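Local coordinates for protein nucleoside diphosphate kinase (Aquifex aeolicus, PDB 3ZTQ) that probably transfers the gamma phosphate of ATP to nucleoside diphosphates through a phosphorylated enzyme intermediate, helping to supply nucleoside triphosphates other than ATP, at residues Glu88-Thr93 and Asn117-Ser122. Residues are numbered along the deposited sequence; the frame is centred on the assembly and turned at random.
Sequences EIIGPT and NAIHAS
Ile90, in the last turn of helix 82-90, packs on Ile119 and Ala121 of strand 119-121, an edge strand, within this chain, of the four-stranded antiparallel sheet in the ferredoxin-like nucleoside diphosphate kinase fold. From its CB outward the side chain meets the strand in three steps. CB itself lies 3.8 Å from CG2 of Ile119. The CG2 branch touches the same methyl and reaches 3.9 Å from CD1 of Ile119, so that it engages both branches of its partner. The other branch, with CG1 set between the backbone N and the carbonyl carbon (chi1 74°), reaches towards the strand, and Ile90 CD1 meets Ala121 CB at 3.6 Å. Between these two apolar partners, His120, the probable phosphohistidine, directs its CB away from the helix; its NE2 is hydrogen-bonded to Glu131. Ile90 thus covers the side of the strand away from that ring. Arg107 joins the two segments a second time through hydrogen bonds to the carbonyl oxygens of Gly91 and Ile119.

Past Gly91, whose positive phi (89°) ends the helix, the turn brings Thr93 to Asn117; both probably contribute to ATP binding. The two ends of the Asn117 amide have different partners: OD1 accepts a hydrogen bond from Lys11, while ND2 faces Thr93, whose OG1 lies 2.9 Å from ND2. Asn117 ND2 donates to Thr93 O at 3.0 Å in a nearly straight bond (163°), the acceptor lying almost in the amide plane and offering an in-plane lone pair.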
loop_
_atom_site.group_PDB
_atom_site.type_symbol
_atom_site.label_atom_id
_atom_site.label_comp_id
_atom_site.label_asym_id
_atom_site.label_seq_id
_atom_site.Cartn_x
_atom_site.Cartn_y
_atom_site.Cartn_z
ATOM N N GLU A 88 26.838 -4.885 11.312
ATOM C CA GLU A 88 28.082 -5.635 11.210
ATOM C C GLU A 88 28.051 -6.585 10.024
ATOM O O GLU A 88 29.051 -6.763 9.326
ATOM C CB GLU A 88 28.333 -6.411 12.500
ATOM C CG GLU A 88 29.582 -7.280 12.461
ATOM C CD GLU A 88 29.759 -8.075 13.741
ATOM O OE1 GLU A 88 28.738 -8.557 14.278
ATOM O OE2 GLU A 88 30.904 -8.212 14.212
ATOM N N ILE A 89 26.901 -7.207 9.804
ATOM C CA ILE A 89 26.724 -8.099 8.659
ATOM C C ILE A 89 26.923 -7.369 7.325
ATOM O O ILE A 89 27.545 -7.913 6.395
ATOM C CB ILE A 89 25.338 -8.827 8.700
ATOM C CG1 ILE A 89 25.316 -9.875 9.816
ATOM C CG2 ILE A 89 25.017 -9.517 7.363
ATOM C CD1 ILE A 89 23.878 -10.247 10.264
ATOM N N ILE A 90 26.430 -6.134 7.218
ATOM C CA ILE A 90 26.610 -5.427 5.944
ATOM C C ILE A 90 28.021 -4.863 5.745
ATOM O O ILE A 90 28.498 -4.790 4.619
ATOM C CB ILE A 90 25.528 -4.373 5.656
ATOM C CG1 ILE A 90 25.709 -3.121 6.510
ATOM C CG2 ILE A 90 24.115 -4.985 5.805
ATOM C CD1 ILE A 90 24.782 -1.967 6.100
ATOM N N GLY A 91 28.686 -4.478 6.833
ATOM C CA GLY A 91 30.076 -4.069 6.755
ATOM C C GLY A 91 30.275 -2.593 6.469
ATOM O O GLY A 91 29.303 -1.849 6.305
ATOM N N PRO A 92 31.551 -2.161 6.406
ATOM C CA PRO A 92 31.965 -0.778 6.142
ATOM C C PRO A 92 31.274 -0.246 4.888
ATOM O O PRO A 92 31.062 -0.991 3.922
ATOM C CB PRO A 92 33.478 -0.899 5.889
ATOM C CG PRO A 92 33.872 -2.139 6.535
ATOM C CD PRO A 92 32.698 -3.074 6.526
ATOM N N THR A 93 30.950 1.037 4.903
ATOM C CA THR A 93 30.179 1.643 3.832
ATOM C C THR A 93 30.967 1.703 2.509
ATOM O O THR A 93 30.379 1.635 1.432
ATOM C CB THR A 93 29.632 3.030 4.267
ATOM O OG1 THR A 93 28.712 3.512 3.282
ATOM C CG2 THR A 93 30.767 4.037 4.450
ATOM N N ASN A 117 27.113 0.694 -3.003
ATOM C CA ASN A 117 27.528 -0.213 -1.943
ATOM C C ASN A 117 26.435 -1.196 -1.523
ATOM O O ASN A 117 26.383 -1.604 -0.362
ATOM C CB ASN A 117 28.092 0.545 -0.725
ATOM C CG ASN A 117 27.053 1.434 -0.045
ATOM O OD1 ASN A 117 25.902 1.522 -0.483
ATOM N ND2 ASN A 117 27.457 2.090 1.034
ATOM N N ALA A 118 25.573 -1.549 -2.480
ATOM C CA ALA A 118 24.671 -2.698 -2.375
ATOM C C ALA A 118 23.478 -2.544 -1.435
ATOM O O ALA A 118 22.361 -2.962 -1.756
ATOM C CB ALA A 118 25.457 -3.969 -2.005
ATOM N N ILE A 119 23.702 -1.970 -0.259
ATOM C CA ILE A 119 22.674 -2.065 0.772
ATOM C C ILE A 119 22.770 -0.958 1.823
ATOM O O ILE A 119 23.857 -0.450 2.120
ATOM C CB ILE A 119 22.721 -3.464 1.457
ATOM C CG1 ILE A 119 21.515 -3.661 2.386
ATOM C CG2 ILE A 119 24.048 -3.659 2.230
ATOM C CD1 ILE A 119 21.413 -5.098 2.931
ATOM N N HIS A 120 21.613 -0.592 2.361
ATOM C CA HIS A 120 21.477 0.353 3.452
ATOM C C HIS A 120 20.976 -0.386 4.687
ATOM O O HIS A 120 20.144 -1.278 4.571
ATOM C CB HIS A 120 20.421 1.418 3.086
ATOM C CG HIS A 120 19.982 2.255 4.251
ATOM N ND1 HIS A 120 20.595 3.442 4.589
ATOM C CD2 HIS A 120 19.006 2.062 5.171
ATOM C CE1 HIS A 120 20.013 3.947 5.661
ATOM N NE2 HIS A 120 19.047 3.127 6.034
ATOM N N ALA A 121 21.455 -0.007 5.869
ATOM C CA ALA A 121 20.833 -0.485 7.102
ATOM C C ALA A 121 20.767 0.652 8.098
ATOM O O ALA A 121 21.649 1.496 8.125
ATOM C CB ALA A 121 21.590 -1.677 7.685
ATOM N N SER A 122 19.710 0.677 8.904
ATOM C CA SER A 122 19.556 1.694 9.932
ATOM C C SER A 122 20.777 1.754 10.850
ATOM O O SER A 122 21.326 0.731 11.260
ATOM C CB SER A 122 18.296 1.415 10.757
ATOM O OG SER A 122 17.160 1.336 9.912
#